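Local coordinates for protein imelysin (Bacteroides ovatus ATCC 8483, PDB 3OYV) that belongs to the imelysin family, whose members are implicated in bacterial iron uptake, and is probably a metal-binding or peptidase-like outer-membrane protein of unsettled mechanism, at residues K36-N41 with N340-H345; R122-N127 with T277-W282; D250-A255 with C272-T277; S266-A271 with F349-N354. All blocks are in the same frame, centred on the assembly; numbering follows the deposited sequence. Where two conformers were deposited one is given.

Contact 1 (K36-N41 with N340-H345); sequences KTDATN and NVRGFH
A single salt bridge joins D38, on helix 21-47, to R342 in the loop that leads into helix 343-351. R342 NH2 donates to D38 OD2 over 3.0 Å with an N-H...O angle of 146°. The carboxylate is met on its syn side and lies at the guanidinium edge, the two planes only 15° apart, while OD1 stays 3.9 Å from NH2. The two side chains reach out from opposite directions, and the bend at chi3 of R342 (-82°) sets its NH2 facing the helix. Around this bridge the protein is dense: L298, N301 and M302 lie against D38, and R342 is held more strongly by E336, with the carbonyls of N301 and S337 taking further N-H groups. The other flank of helix 21-47 is partly open to solvent, and its contacts there are polar: T40 OG1 bonds to K36 O and to K246. With an alanine here, R342 NH2 would probably be left without its carboxylate mate, and the charge would rest more heavily on E336. Arginine suits the spot because its planar donors serve two acids and two carbonyls at once, so a buried charge is likely to be well compensated just before the GxHxxE motif begins.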
loop_
_atom_site.group_PDB
_atom_site.type_symbol
_atom_site.label_atom_id
_atom_site.label_comp_id
_atom_site.label_asym_id
_atom_site.label_seq_id
_atom_site.Cartn_x
_atom_site.Cartn_y
_atom_site.Cartn_z
ATOM N N LYS A 36 -12.979 4.315 -3.979
ATOM C CA LYS A 36 -13.339 5.658 -3.537
ATOM C C LYS A 36 -14.046 5.591 -2.185
ATOM O O LYS A 36 -13.709 6.317 -1.246
ATOM C CB LYS A 36 -14.215 6.299 -4.626
ATOM C CG LYS A 36 -14.853 7.608 -4.306
ATOM C CD LYS A 36 -15.648 8.128 -5.511
ATOM C CE LYS A 36 -16.519 9.309 -5.118
ATOM N NZ LYS A 36 -15.699 10.490 -4.695
ATOM N N THR A 37 -15.033 4.715 -2.088
ATOM C CA THR A 37 -15.771 4.539 -0.848
ATOM C C THR A 37 -14.838 4.102 0.276
ATOM O O THR A 37 -14.889 4.666 1.361
ATOM C CB THR A 37 -16.902 3.528 -1.064
ATOM O OG1 THR A 37 -17.853 4.099 -1.983
ATOM C CG2 THR A 37 -17.589 3.185 0.261
ATOM N N ASP A 38 -14.019 3.097 0.014
ATOM C CA ASP A 38 -13.112 2.552 1.035
ATOM C C ASP A 38 -12.123 3.616 1.524
ATOM O O ASP A 38 -11.907 3.755 2.726
ATOM C CB ASP A 38 -12.377 1.326 0.494
ATOM C CG ASP A 38 -13.239 0.088 0.452
ATOM O OD1 ASP A 38 -14.206 0.051 1.221
ATOM O OD2 ASP A 38 -12.940 -0.845 -0.340
ATOM N N ALA A 39 -11.469 4.339 0.607
ATOM C CA ALA A 39 -10.503 5.379 1.016
ATOM C C ALA A 39 -11.196 6.487 1.814
ATOM O O ALA A 39 -10.594 7.043 2.747
ATOM C CB ALA A 39 -9.741 5.919 -0.164
ATOM N N THR A 40 -12.413 6.868 1.416
ATOM C CA THR A 40 -13.151 7.904 2.143
ATOM C C THR A 40 -13.473 7.443 3.559
ATOM O O THR A 40 -13.277 8.185 4.529
ATOM C CB THR A 40 -14.403 8.324 1.361
ATOM O OG1 THR A 40 -13.997 8.851 0.099
ATOM C CG2 THR A 40 -15.212 9.331 2.163
ATOM N N ASN A 41 -13.916 6.197 3.680
ATOM C CA ASN A 41 -14.273 5.686 4.991
ATOM C C ASN A 41 -13.035 5.521 5.876
ATOM O O ASN A 41 -13.116 5.804 7.058
ATOM C CB ASN A 41 -15.023 4.377 4.886
ATOM C CG ASN A 41 -16.412 4.559 4.281
ATOM O OD1 ASN A 41 -16.964 5.683 4.260
ATOM N ND2 ASN A 41 -16.958 3.476 3.754
ATOM N N ASN A 340 -10.850 -10.670 -4.108
ATOM C CA ASN A 340 -9.909 -11.052 -5.143
ATOM C C ASN A 340 -10.291 -10.637 -6.580
ATOM O O ASN A 340 -9.606 -10.988 -7.532
ATOM C CB ASN A 340 -9.554 -12.547 -5.041
ATOM C CG ASN A 340 -10.706 -13.443 -5.349
ATOM O OD1 ASN A 340 -11.747 -12.991 -5.830
ATOM N ND2 ASN A 340 -10.529 -14.756 -5.094
ATOM N N VAL A 341 -11.375 -9.871 -6.709
ATOM C CA VAL A 341 -11.732 -9.232 -7.981
ATOM C C VAL A 341 -12.051 -7.747 -7.778
ATOM O O VAL A 341 -12.731 -7.136 -8.594
ATOM C CB VAL A 341 -12.893 -9.976 -8.695
ATOM C CG1 VAL A 341 -12.474 -11.412 -9.073
ATOM C CG2 VAL A 341 -14.179 -9.922 -7.858
ATOM N N ARG A 342 -11.481 -7.143 -6.742
ATOM C CA ARG A 342 -11.606 -5.694 -6.549
ATOM C C ARG A 342 -10.224 -5.124 -6.173
ATOM O O ARG A 342 -9.186 -5.802 -6.297
ATOM C CB ARG A 342 -12.662 -5.373 -5.487
ATOM C CG ARG A 342 -12.276 -5.851 -4.113
ATOM C CD ARG A 342 -13.432 -5.762 -3.155
ATOM N NE ARG A 342 -13.676 -4.450 -2.544
ATOM C CZ ARG A 342 -14.777 -4.088 -1.888
ATOM N NH1 ARG A 342 -15.878 -4.859 -1.857
ATOM N NH2 ARG A 342 -14.817 -2.928 -1.284
ATOM N N GLY A 343 -10.242 -3.882 -5.724
ATOM C CA GLY A 343 -9.060 -3.235 -5.224
ATOM C C GLY A 343 -8.145 -2.685 -6.280
ATOM O O GLY A 343 -8.367 -2.826 -7.492
ATOM N N PHE A 344 -7.045 -2.098 -5.792
ATOM C CA PHE A 344 -6.090 -1.459 -6.673
ATOM C C PHE A 344 -5.583 -2.367 -7.801
ATOM O O PHE A 344 -5.368 -1.916 -8.917
ATOM C CB PHE A 344 -4.895 -0.953 -5.886
ATOM C CG PHE A 344 -5.096 0.380 -5.197
ATOM C CD1 PHE A 344 -5.233 1.523 -5.968
ATOM C CD2 PHE A 344 -5.078 0.492 -3.804
ATOM C CE1 PHE A 344 -5.332 2.736 -5.378
ATOM C CE2 PHE A 344 -5.180 1.735 -3.197
ATOM C CZ PHE A 344 -5.345 2.865 -3.996
ATOM N N HIS A 345 -5.313 -3.642 -7.487
ATOM C CA HIS A 345 -4.725 -4.494 -8.482
ATOM C C HIS A 345 -5.718 -4.974 -9.549
ATOM O O HIS A 345 -5.327 -5.284 -10.652
ATOM C CB HIS A 345 -3.957 -5.629 -7.844
ATOM C CG HIS A 345 -2.801 -5.138 -7.042
ATOM N ND1 HIS A 345 -1.737 -4.459 -7.609
ATOM C CD2 HIS A 345 -2.547 -5.217 -5.721
ATOM C CE1 HIS A 345 -0.878 -4.139 -6.654
ATOM N NE2 HIS A 345 -1.360 -4.567 -5.498
#

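Contact 2 (R122-N127 with T277-W282); sequences RDDYTN and TAREPW
At the pocket beside the GxHxxE histidine of the imelysin family, helix 121-137 faces helix 265-283 through D124 and R279. The bridge is an electrostatic one: R279 NH2 lies 3.3 Å from D124 OD2 and 3.6 Å from D124 OD1, in front of both oxygens but well out of the carboxylate plane. The acid is in turn at the guanidinium edge, with the planes 86° apart, and the pair lacks the in-plane geometry of a direct hydrogen bond. R279 gets there by bending at chi2 (-67°) and again at chi3 (-63°), which curls the chain so that its guanidinium comes beside W282, whose CD1 packs 3.5 Å above the guanidinium plane. Stronger partners fix both groups: S115 OG is hydrogen-bonded to D124 OD2, while D303 and E283 pair with R279 NH1 and NE. A second, more open touch brings N127 ND2 to 4.0 Å from E280 CG; the amide is bonded to E283, and the E280 carboxylate, in one of its two conformers, to K284. P281, whose ring leaves its N without a proton to give, falls at a kink in the helix just after these residues. An unidentified bound molecule, probably from the crystallisation liquor, is hydrogen-bonded to R279 NH2 and lies next to D124. Such a cluster of acids, an arginine and a histidine around it is consistent with a pocket at the putative functional site of imelysin-like proteins.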
loop_
_atom_site.group_PDB
_atom_site.type_symbol
_atom_site.label_atom_id
_atom_site.label_comp_id
_atom_site.label_asym_id
_atom_site.label_seq_id
_atom_site.Cartn_x
_atom_site.Cartn_y
_atom_site.Cartn_z
ATOM N N ARG A 122 9.017 -2.545 -8.308
ATOM C CA ARG A 122 10.138 -1.889 -7.638
ATOM C C ARG A 122 9.687 -0.632 -6.891
ATOM O O ARG A 122 10.027 -0.426 -5.745
ATOM C CB ARG A 122 11.244 -1.525 -8.633
ATOM C CG ARG A 122 12.065 -2.719 -9.098
ATOM C CD ARG A 122 12.864 -2.444 -10.366
ATOM N NE ARG A 122 13.792 -1.320 -10.189
ATOM C CZ ARG A 122 13.562 -0.057 -10.528
ATOM N NH1 ARG A 122 12.451 0.313 -11.139
ATOM N NH2 ARG A 122 14.482 0.881 -10.251
ATOM N N ASP A 123 8.949 0.224 -7.590
ATOM C CA ASP A 123 8.552 1.488 -7.014
ATOM C C ASP A 123 7.552 1.298 -5.873
ATOM O O ASP A 123 7.621 1.985 -4.866
ATOM C CB ASP A 123 8.014 2.420 -8.103
ATOM C CG ASP A 123 9.092 2.977 -9.020
ATOM O OD1 ASP A 123 10.282 2.925 -8.651
ATOM O OD2 ASP A 123 8.705 3.482 -10.103
ATOM N N ASP A 124 6.631 0.342 -6.034
ATOM C CA ASP A 124 5.684 -0.038 -5.004
ATOM C C ASP A 124 6.437 -0.412 -3.726
ATOM O O ASP A 124 6.220 0.157 -2.652
ATOM C CB ASP A 124 4.876 -1.201 -5.592
ATOM C CG ASP A 124 3.913 -1.867 -4.630
ATOM O OD1 ASP A 124 3.792 -1.524 -3.442
ATOM O OD2 ASP A 124 3.206 -2.803 -5.111
ATOM N N TYR A 125 7.347 -1.371 -3.850
ATOM C CA TYR A 125 7.992 -1.925 -2.659
ATOM C C TYR A 125 8.914 -0.887 -2.021
ATOM O O TYR A 125 9.051 -0.848 -0.794
ATOM C CB TYR A 125 8.758 -3.221 -2.950
ATOM C CG TYR A 125 8.014 -4.298 -3.736
ATOM C CD1 TYR A 125 6.616 -4.310 -3.867
ATOM C CD2 TYR A 125 8.741 -5.299 -4.368
ATOM C CE1 TYR A 125 5.980 -5.268 -4.649
ATOM C CE2 TYR A 125 8.116 -6.253 -5.132
ATOM C CZ TYR A 125 6.735 -6.248 -5.271
ATOM O OH TYR A 125 6.168 -7.211 -6.100
ATOM N N THR A 126 9.534 -0.054 -2.855
ATOM C CA THR A 126 10.362 1.044 -2.368
ATOM C C THR A 126 9.509 2.034 -1.568
ATOM O O THR A 126 9.903 2.470 -0.477
ATOM C CB THR A 126 11.086 1.754 -3.514
ATOM O OG1 THR A 126 11.871 0.816 -4.234
ATOM C CG2 THR A 126 12.008 2.860 -3.022
ATOM N N ASN A 127 8.321 2.369 -2.093
ATOM C CA ASN A 127 7.389 3.227 -1.341
ATOM C C ASN A 127 6.987 2.626 -0.018
ATOM O O ASN A 127 6.833 3.335 0.971
ATOM C CB ASN A 127 6.146 3.538 -2.181
ATOM C CG ASN A 127 6.389 4.603 -3.224
ATOM O OD1 ASN A 127 7.351 5.371 -3.145
ATOM N ND2 ASN A 127 5.517 4.649 -4.234
ATOM N N THR A 277 -0.665 7.771 -9.262
ATOM C CA THR A 277 -0.783 8.898 -8.323
ATOM C C THR A 277 -1.468 8.443 -7.046
ATOM O O THR A 277 -1.020 8.774 -5.931
ATOM C CB THR A 277 -1.507 10.075 -8.996
ATOM O OG1 THR A 277 -0.686 10.524 -10.076
ATOM C CG2 THR A 277 -1.822 11.204 -8.008
ATOM N N ALA A 278 -2.561 7.700 -7.184
ATOM C CA ALA A 278 -3.320 7.211 -6.029
ATOM C C ALA A 278 -2.538 6.116 -5.260
ATOM O O ALA A 278 -2.629 6.015 -4.050
ATOM C CB ALA A 278 -4.735 6.702 -6.451
ATOM N N ARG A 279 -1.767 5.323 -5.986
ATOM C CA ARG A 279 -0.970 4.271 -5.362
ATOM C C ARG A 279 0.075 4.807 -4.408
ATOM O O ARG A 279 0.415 4.132 -3.451
ATOM C CB ARG A 279 -0.314 3.402 -6.420
ATOM C CG ARG A 279 -1.268 2.384 -7.055
ATOM C CD ARG A 279 -1.721 1.325 -6.071
ATOM N NE ARG A 279 -0.612 0.522 -5.577
ATOM C CZ ARG A 279 -0.742 -0.573 -4.849
ATOM N NH1 ARG A 279 -1.931 -0.974 -4.441
ATOM N NH2 ARG A 279 0.326 -1.282 -4.513
ATOM N N GLU A 280 0.595 6.002 -4.669
ATOM C CA GLU A 280 1.698 6.488 -3.847
ATOM C C GLU A 280 1.350 6.636 -2.363
ATOM O O GLU A 280 2.061 6.062 -1.536
ATOM C CB GLU A 280 2.276 7.771 -4.407
ATOM C CG GLU A 280 3.587 8.133 -3.708
ATOM C CD GLU A 280 4.273 9.314 -4.330
ATOM O OE1 GLU A 280 3.663 9.961 -5.205
ATOM O OE2 GLU A 280 5.425 9.583 -3.933
ATOM N N PRO A 281 0.261 7.360 -2.002
ATOM C CA PRO A 281 -0.052 7.420 -0.586
ATOM C C PRO A 281 -0.452 6.048 -0.031
ATOM O O PRO A 281 -0.143 5.745 1.139
ATOM C CB PRO A 281 -1.193 8.434 -0.509
ATOM C CG PRO A 281 -1.768 8.439 -1.884
ATOM C CD PRO A 281 -0.619 8.258 -2.778
ATOM N N TRP A 282 -1.096 5.204 -0.835
ATOM C CA TRP A 282 -1.406 3.850 -0.369
ATOM C C TRP A 282 -0.131 3.085 0.005
ATOM O O TRP A 282 0.025 2.565 1.105
ATOM C CB TRP A 282 -2.169 3.029 -1.419
ATOM C CG TRP A 282 -2.333 1.628 -0.923
ATOM C CD1 TRP A 282 -1.615 0.544 -1.311
ATOM C CD2 TRP A 282 -3.216 1.189 0.121
ATOM N NE1 TRP A 282 -1.996 -0.548 -0.579
ATOM C CE2 TRP A 282 -2.962 -0.185 0.323
ATOM C CE3 TRP A 282 -4.148 1.817 0.937
ATOM C CZ2 TRP A 282 -3.659 -0.936 1.263
ATOM C CZ3 TRP A 282 -4.853 1.058 1.853
ATOM C CH2 TRP A 282 -4.586 -0.294 2.027
#

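Contact 3 (D250-A255 with C272-T277); sequences DALYNA and CDAWIT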
loop_
_atom_site.group_PDB
_atom_site.type_symbol
_atom_site.label_atom_id
_atom_site.label_comp_id
_atom_site.label_asym_id
_atom_site.label_seq_id
_atom_site.Cartn_x
_atom_site.Cartn_y
_atom_site.Cartn_z
ATOM N N ASP A 250 -10.382 9.708 -5.224
ATOM C CA ASP A 250 -11.456 10.514 -5.815
ATOM C C ASP A 250 -11.075 10.876 -7.253
ATOM O O ASP A 250 -11.868 10.716 -8.190
ATOM C CB ASP A 250 -11.732 11.797 -4.996
ATOM C CG ASP A 250 -12.509 11.564 -3.729
ATOM O OD1 ASP A 250 -13.016 10.451 -3.477
ATOM O OD2 ASP A 250 -12.617 12.543 -2.948
ATOM N N ALA A 251 -9.849 11.362 -7.439
ATOM C CA ALA A 251 -9.330 11.708 -8.769
ATOM C C ALA A 251 -9.309 10.510 -9.716
ATOM O O ALA A 251 -9.663 10.626 -10.893
ATOM C CB ALA A 251 -7.924 12.368 -8.707
ATOM N N LEU A 252 -8.901 9.365 -9.180
ATOM C CA LEU A 252 -8.884 8.133 -9.927
ATOM C C LEU A 252 -10.279 7.745 -10.424
ATOM O O LEU A 252 -10.464 7.312 -11.559
ATOM C CB LEU A 252 -8.228 7.029 -9.084
ATOM C CG LEU A 252 -8.125 5.633 -9.691
ATOM C CD1 LEU A 252 -7.385 5.601 -11.005
ATOM C CD2 LEU A 252 -7.474 4.711 -8.645
ATOM N N TYR A 253 -11.274 7.884 -9.558
ATOM C CA TYR A 253 -12.671 7.603 -9.921
ATOM C C TYR A 253 -13.062 8.496 -11.124
ATOM O O TYR A 253 -13.623 8.008 -12.091
ATOM C CB TYR A 253 -13.584 7.810 -8.734
ATOM C CG TYR A 253 -15.027 7.551 -9.053
ATOM C CD1 TYR A 253 -15.513 6.261 -9.221
ATOM C CD2 TYR A 253 -15.883 8.604 -9.282
ATOM C CE1 TYR A 253 -16.864 6.032 -9.520
ATOM C CE2 TYR A 253 -17.216 8.392 -9.572
ATOM C CZ TYR A 253 -17.703 7.096 -9.693
ATOM O OH TYR A 253 -19.017 6.899 -10.006
ATOM N N ASN A 254 -12.763 9.797 -11.068
ATOM C CA ASN A 254 -13.118 10.677 -12.166
ATOM C C ASN A 254 -12.428 10.279 -13.464
ATOM O O ASN A 254 -13.036 10.280 -14.522
ATOM C CB ASN A 254 -12.780 12.157 -11.843
ATOM C CG ASN A 254 -13.557 12.714 -10.729
ATOM O OD1 ASN A 254 -13.002 13.005 -9.657
ATOM N ND2 ASN A 254 -14.848 12.879 -10.952
ATOM N N ALA A 255 -11.150 9.905 -13.364
ATOM C CA ALA A 255 -10.405 9.497 -14.528
ATOM C C ALA A 255 -11.004 8.237 -15.167
ATOM O O ALA A 255 -11.032 8.097 -16.414
ATOM C CB ALA A 255 -8.925 9.292 -14.219
ATOM N N CYS A 272 -4.258 5.539 -16.096
ATOM C CA CYS A 272 -3.050 4.938 -15.548
ATOM C C CYS A 272 -2.257 5.956 -14.728
ATOM O O CYS A 272 -1.744 5.646 -13.641
ATOM C CB CYS A 272 -2.183 4.409 -16.680
ATOM S SG CYS A 272 -2.843 2.933 -17.522
ATOM N N ASP A 273 -2.115 7.180 -15.251
ATOM C CA ASP A 273 -1.458 8.225 -14.457
ATOM C C ASP A 273 -2.137 8.387 -13.093
ATOM O O ASP A 273 -1.472 8.516 -12.087
ATOM C CB ASP A 273 -1.516 9.601 -15.170
ATOM C CG ASP A 273 -0.711 9.681 -16.466
ATOM O OD1 ASP A 273 0.186 8.869 -16.681
ATOM O OD2 ASP A 273 -0.977 10.619 -17.261
ATOM N N ALA A 274 -3.467 8.415 -13.104
ATOM C CA ALA A 274 -4.213 8.545 -11.883
ATOM C C ALA A 274 -4.025 7.358 -10.947
ATOM O O ALA A 274 -4.023 7.537 -9.722
ATOM C CB ALA A 274 -5.713 8.792 -12.177
ATOM N N TRP A 275 -3.859 6.169 -11.517
ATOM C CA TRP A 275 -3.616 4.962 -10.709
ATOM C C TRP A 275 -2.274 5.081 -9.979
ATOM O O TRP A 275 -2.203 4.870 -8.764
ATOM C CB TRP A 275 -3.710 3.709 -11.600
ATOM C CG TRP A 275 -3.620 2.429 -10.824
ATOM C CD1 TRP A 275 -4.652 1.768 -10.236
ATOM C CD2 TRP A 275 -2.423 1.683 -10.483
ATOM N NE1 TRP A 275 -4.190 0.633 -9.597
ATOM C CE2 TRP A 275 -2.826 0.576 -9.722
ATOM C CE3 TRP A 275 -1.070 1.802 -10.829
ATOM C CZ2 TRP A 275 -1.924 -0.388 -9.269
ATOM C CZ3 TRP A 275 -0.185 0.869 -10.335
ATOM C CH2 TRP A 275 -0.606 -0.208 -9.588
ATOM N N ILE A 276 -1.211 5.439 -10.701
ATOM C CA ILE A 276 0.085 5.613 -10.048
ATOM C C ILE A 276 -0.005 6.671 -8.949
ATOM O O ILE A 276 0.550 6.511 -7.857
ATOM C CB ILE A 276 1.141 6.006 -11.049
ATOM C CG1 ILE A 276 1.389 4.845 -12.026
ATOM C CG2 ILE A 276 2.444 6.414 -10.342
ATOM C CD1 ILE A 276 2.180 3.634 -11.469
ATOM N N THR A 277 -0.665 7.771 -9.262
ATOM C CA THR A 277 -0.783 8.898 -8.323
ATOM C C THR A 277 -1.468 8.443 -7.046
ATOM O O THR A 277 -1.020 8.774 -5.931
ATOM C CB THR A 277 -1.507 10.075 -8.996
ATOM O OG1 THR A 277 -0.686 10.524 -10.076
ATOM C CG2 THR A 277 -1.822 11.204 -8.008
#
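L252 turns its CG trans to its own backbone nitrogen (chi1 179°), and this carries the CD1 methyl across the groove to A274 and W275. There CD1 comes within 3.8 Å of A274 CB and 3.6 Å of W275 N, and it lies 4.2 Å from W275 CB. W275 has a similar first torsion (chi1 -174°), which swings its indole off toward helix 343-351 and leaves its backbone nitrogen and CB to receive the leucine. One turn on, A255 CB also meets A274 CB at 3.8 Å, so the small methyl of A274 is flanked by L252 and A255. Alanine suits these places because the helices run close: their axes approach to 8.8 Å at 166°, nearly antiparallel, and the CA atoms of L252 and A274 are just 5.1 Å apart. A methyl fits between backbones this near, and leucine is long enough to fill the deeper side. This is the alpha-hairpin of helices 223-261 and 265-283, joined by a short turn. The hairpin is backed by helix 343-351, where L347 covers L252, E348 and L351 touch W275, and F344 O accepts from W275 NE1; Y253 rests on helix 21-47, and C272 and I276 on Y352 of strand 352-353.

Contact 4 (S266-A271 with F349-N354); sequences SAFETA and FLLYKN
The carbonyl oxygen of L350 is approached by two aromatic residues: W24 NE1 donates a hydrogen bond to it, and F268 CE1 stands 3.5 Å away with the oxygen near the ring plane. The slightly positive C-H edge of a phenyl ring suits a carbonyl, so phenylalanine fits here as a weak partner. L351 O follows, 3.9 Å from F268 CD1. Both carbonyls lie in the last turn of helix 343-351, beyond which the helix does not continue; the L351 backbone pairs with that of R358. Y352 is the first residue to leave helical angles, and the chain runs on into the small antiparallel pair of strands 352-353 and 356-357. On the apolar side, L351 wedges its branched end between F268 and A271 of helix 265-283. With its CG beside the backbone nitrogen (chi1 -68°), L351 sets CD2 3.7 Å from A271 CB and 4.0 Å from F268 CD1, and it lays CD1 3.8 Å from A271 O. The short side chain of A271 lets the leucine come this near the helix backbone. An alanine in place of L351 would remove both methyls and probably open a gap beside A271, leaving F268 freer to shift. Y16 meets the F268 ring edge-to-face, while L259 of helix 223-261 touches F268, A271 and L351.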
loop_
_atom_site.group_PDB
_atom_site.type_symbol
_atom_site.label_atom_id
_atom_site.label_comp_id
_atom_site.label_asym_id
_atom_site.label_seq_id
_atom_site.Cartn_x
_atom_site.Cartn_y
_atom_site.Cartn_z
ATOM N N SER A 266 -5.470 7.765 -25.131
ATOM C CA SER A 266 -5.128 8.872 -24.246
ATOM C C SER A 266 -5.866 8.753 -22.921
ATOM O O SER A 266 -5.311 9.039 -21.868
ATOM C CB SER A 266 -5.470 10.203 -24.905
ATOM O OG SER A 266 -4.647 10.420 -26.030
ATOM N N ALA A 267 -7.131 8.355 -22.972
ATOM C CA ALA A 267 -7.923 8.168 -21.760
ATOM C C ALA A 267 -7.389 7.042 -20.870
ATOM O O ALA A 267 -7.394 7.169 -19.639
ATOM C CB ALA A 267 -9.383 7.948 -22.068
ATOM N N PHE A 268 -6.928 5.968 -21.486
ATOM C CA PHE A 268 -6.267 4.898 -20.732
ATOM C C PHE A 268 -5.023 5.444 -20.039
ATOM O O PHE A 268 -4.768 5.167 -18.886
ATOM C CB PHE A 268 -5.952 3.701 -21.633
ATOM C CG PHE A 268 -7.015 2.614 -21.617
ATOM C CD1 PHE A 268 -7.176 1.784 -20.527
ATOM C CD2 PHE A 268 -7.823 2.408 -22.720
ATOM C CE1 PHE A 268 -8.138 0.791 -20.515
ATOM C CE2 PHE A 268 -8.783 1.411 -22.722
ATOM C CZ PHE A 268 -8.942 0.597 -21.609
ATOM N N GLU A 269 -4.193 6.159 -20.806
ATOM C CA GLU A 269 -2.975 6.760 -20.236
ATOM C C GLU A 269 -3.289 7.664 -19.040
ATOM O O GLU A 269 -2.611 7.619 -18.026
ATOM C CB GLU A 269 -2.197 7.559 -21.287
ATOM C CG GLU A 269 -1.556 6.644 -22.347
ATOM C CD GLU A 269 -1.101 7.343 -23.630
ATOM O OE1 GLU A 269 -1.155 8.588 -23.706
ATOM O OE2 GLU A 269 -0.689 6.619 -24.577
ATOM N N THR A 270 -4.315 8.486 -19.180
ATOM C CA THR A 270 -4.736 9.379 -18.114
ATOM C C THR A 270 -5.188 8.619 -16.859
ATOM O O THR A 270 -4.852 9.005 -15.745
ATOM C CB THR A 270 -5.832 10.317 -18.657
ATOM O OG1 THR A 270 -5.258 11.094 -19.723
ATOM C CG2 THR A 270 -6.367 11.249 -17.560
ATOM N N ALA A 271 -5.962 7.548 -17.039
ATOM C CA ALA A 271 -6.397 6.727 -15.924
ATOM C C ALA A 271 -5.207 5.987 -15.287
ATOM O O ALA A 271 -5.126 5.926 -14.061
ATOM C CB ALA A 271 -7.493 5.754 -16.332
ATOM N N PHE A 349 -5.166 -4.295 -13.428
ATOM C CA PHE A 349 -5.384 -5.297 -14.501
ATOM C C PHE A 349 -6.186 -4.710 -15.663
ATOM O O PHE A 349 -5.917 -4.990 -16.822
ATOM C CB PHE A 349 -6.134 -6.475 -13.876
ATOM C CG PHE A 349 -6.488 -7.598 -14.827
ATOM C CD1 PHE A 349 -7.601 -7.532 -15.631
ATOM C CD2 PHE A 349 -5.785 -8.782 -14.803
ATOM C CE1 PHE A 349 -7.913 -8.581 -16.472
ATOM C CE2 PHE A 349 -6.129 -9.840 -15.629
ATOM C CZ PHE A 349 -7.172 -9.721 -16.468
ATOM N N LEU A 350 -7.182 -3.912 -15.312
ATOM C CA LEU A 350 -8.109 -3.295 -16.266
ATOM C C LEU A 350 -7.515 -2.131 -17.036
ATOM O O LEU A 350 -8.030 -1.775 -18.100
ATOM C CB LEU A 350 -9.398 -2.887 -15.531
ATOM C CG LEU A 350 -10.266 -4.028 -14.953
ATOM C CD1 LEU A 350 -11.358 -3.466 -14.010
ATOM C CD2 LEU A 350 -10.851 -4.932 -16.070
ATOM N N LEU A 351 -6.414 -1.560 -16.522
ATOM C CA LEU A 351 -5.789 -0.389 -17.104
ATOM C C LEU A 351 -4.479 -0.651 -17.854
ATOM O O LEU A 351 -4.108 0.135 -18.721
ATOM C CB LEU A 351 -5.541 0.685 -16.033
ATOM C CG LEU A 351 -6.777 1.344 -15.451
ATOM C CD1 LEU A 351 -6.364 2.293 -14.317
ATOM C CD2 LEU A 351 -7.569 2.087 -16.552
ATOM N N TYR A 352 -3.762 -1.705 -17.458
ATOM C CA TYR A 352 -2.427 -1.993 -17.939
ATOM C C TYR A 352 -2.303 -3.383 -18.540
ATOM O O TYR A 352 -3.018 -4.308 -18.124
ATOM C CB TYR A 352 -1.450 -1.949 -16.783
ATOM C CG TYR A 352 -1.145 -0.602 -16.189
ATOM C CD1 TYR A 352 -0.108 0.167 -16.665
ATOM C CD2 TYR A 352 -1.854 -0.142 -15.073
ATOM C CE1 TYR A 352 0.218 1.374 -16.051
ATOM C CE2 TYR A 352 -1.557 1.066 -14.485
ATOM C CZ TYR A 352 -0.504 1.808 -14.959
ATOM O OH TYR A 352 -0.209 2.985 -14.316
ATOM N N LYS A 353 -1.360 -3.512 -19.463
ATOM C CA LYS A 353 -0.944 -4.822 -19.893
ATOM C C LYS A 353 0.555 -4.800 -20.156
ATOM O O LYS A 353 1.051 -3.975 -20.926
ATOM C CB LYS A 353 -1.738 -5.212 -21.124
ATOM C CG LYS A 353 -1.408 -6.635 -21.583
ATOM C CD LYS A 353 -2.254 -7.081 -22.725
ATOM C CE LYS A 353 -2.050 -8.548 -23.014
ATOM N NZ LYS A 353 -2.749 -8.936 -24.274
ATOM N N ASN A 354 1.280 -5.707 -19.504
ATOM C CA ASN A 354 2.721 -5.916 -19.801
ATOM C C ASN A 354 3.548 -4.629 -19.669
ATOM O O ASN A 354 4.432 -4.308 -20.481
ATOM C CB ASN A 354 2.932 -6.563 -21.202
ATOM C CG ASN A 354 2.258 -7.934 -21.347
ATOM O OD1 ASN A 354 2.035 -8.664 -20.365
ATOM N ND2 ASN A 354 1.903 -8.280 -22.592
#

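How the contacts relate
Charge dominates the two contacts nearer the middle of the chain and apolar packing the two farther out. Contacts 1 and 2 are arginine-carboxylate bridges, in-plane in the first and out of the carboxylate plane in the second; F344 joins them, packing on R279 and W282. Contacts 3 and 4 rest on leucine and alanine methyls. Helix 265-283 serves contacts 2, 3 and 4 in turn, while helix 343-351 serves 1 and 4. The touching residues of contacts 1 and 4 are all buried; half of those in contacts 2 and 3 are buried and none is fully exposed. A278 CB against L252 CD2 joins contacts 2 and 3, and Y352 OH probably bonds to C272 O between contacts 3 and 4.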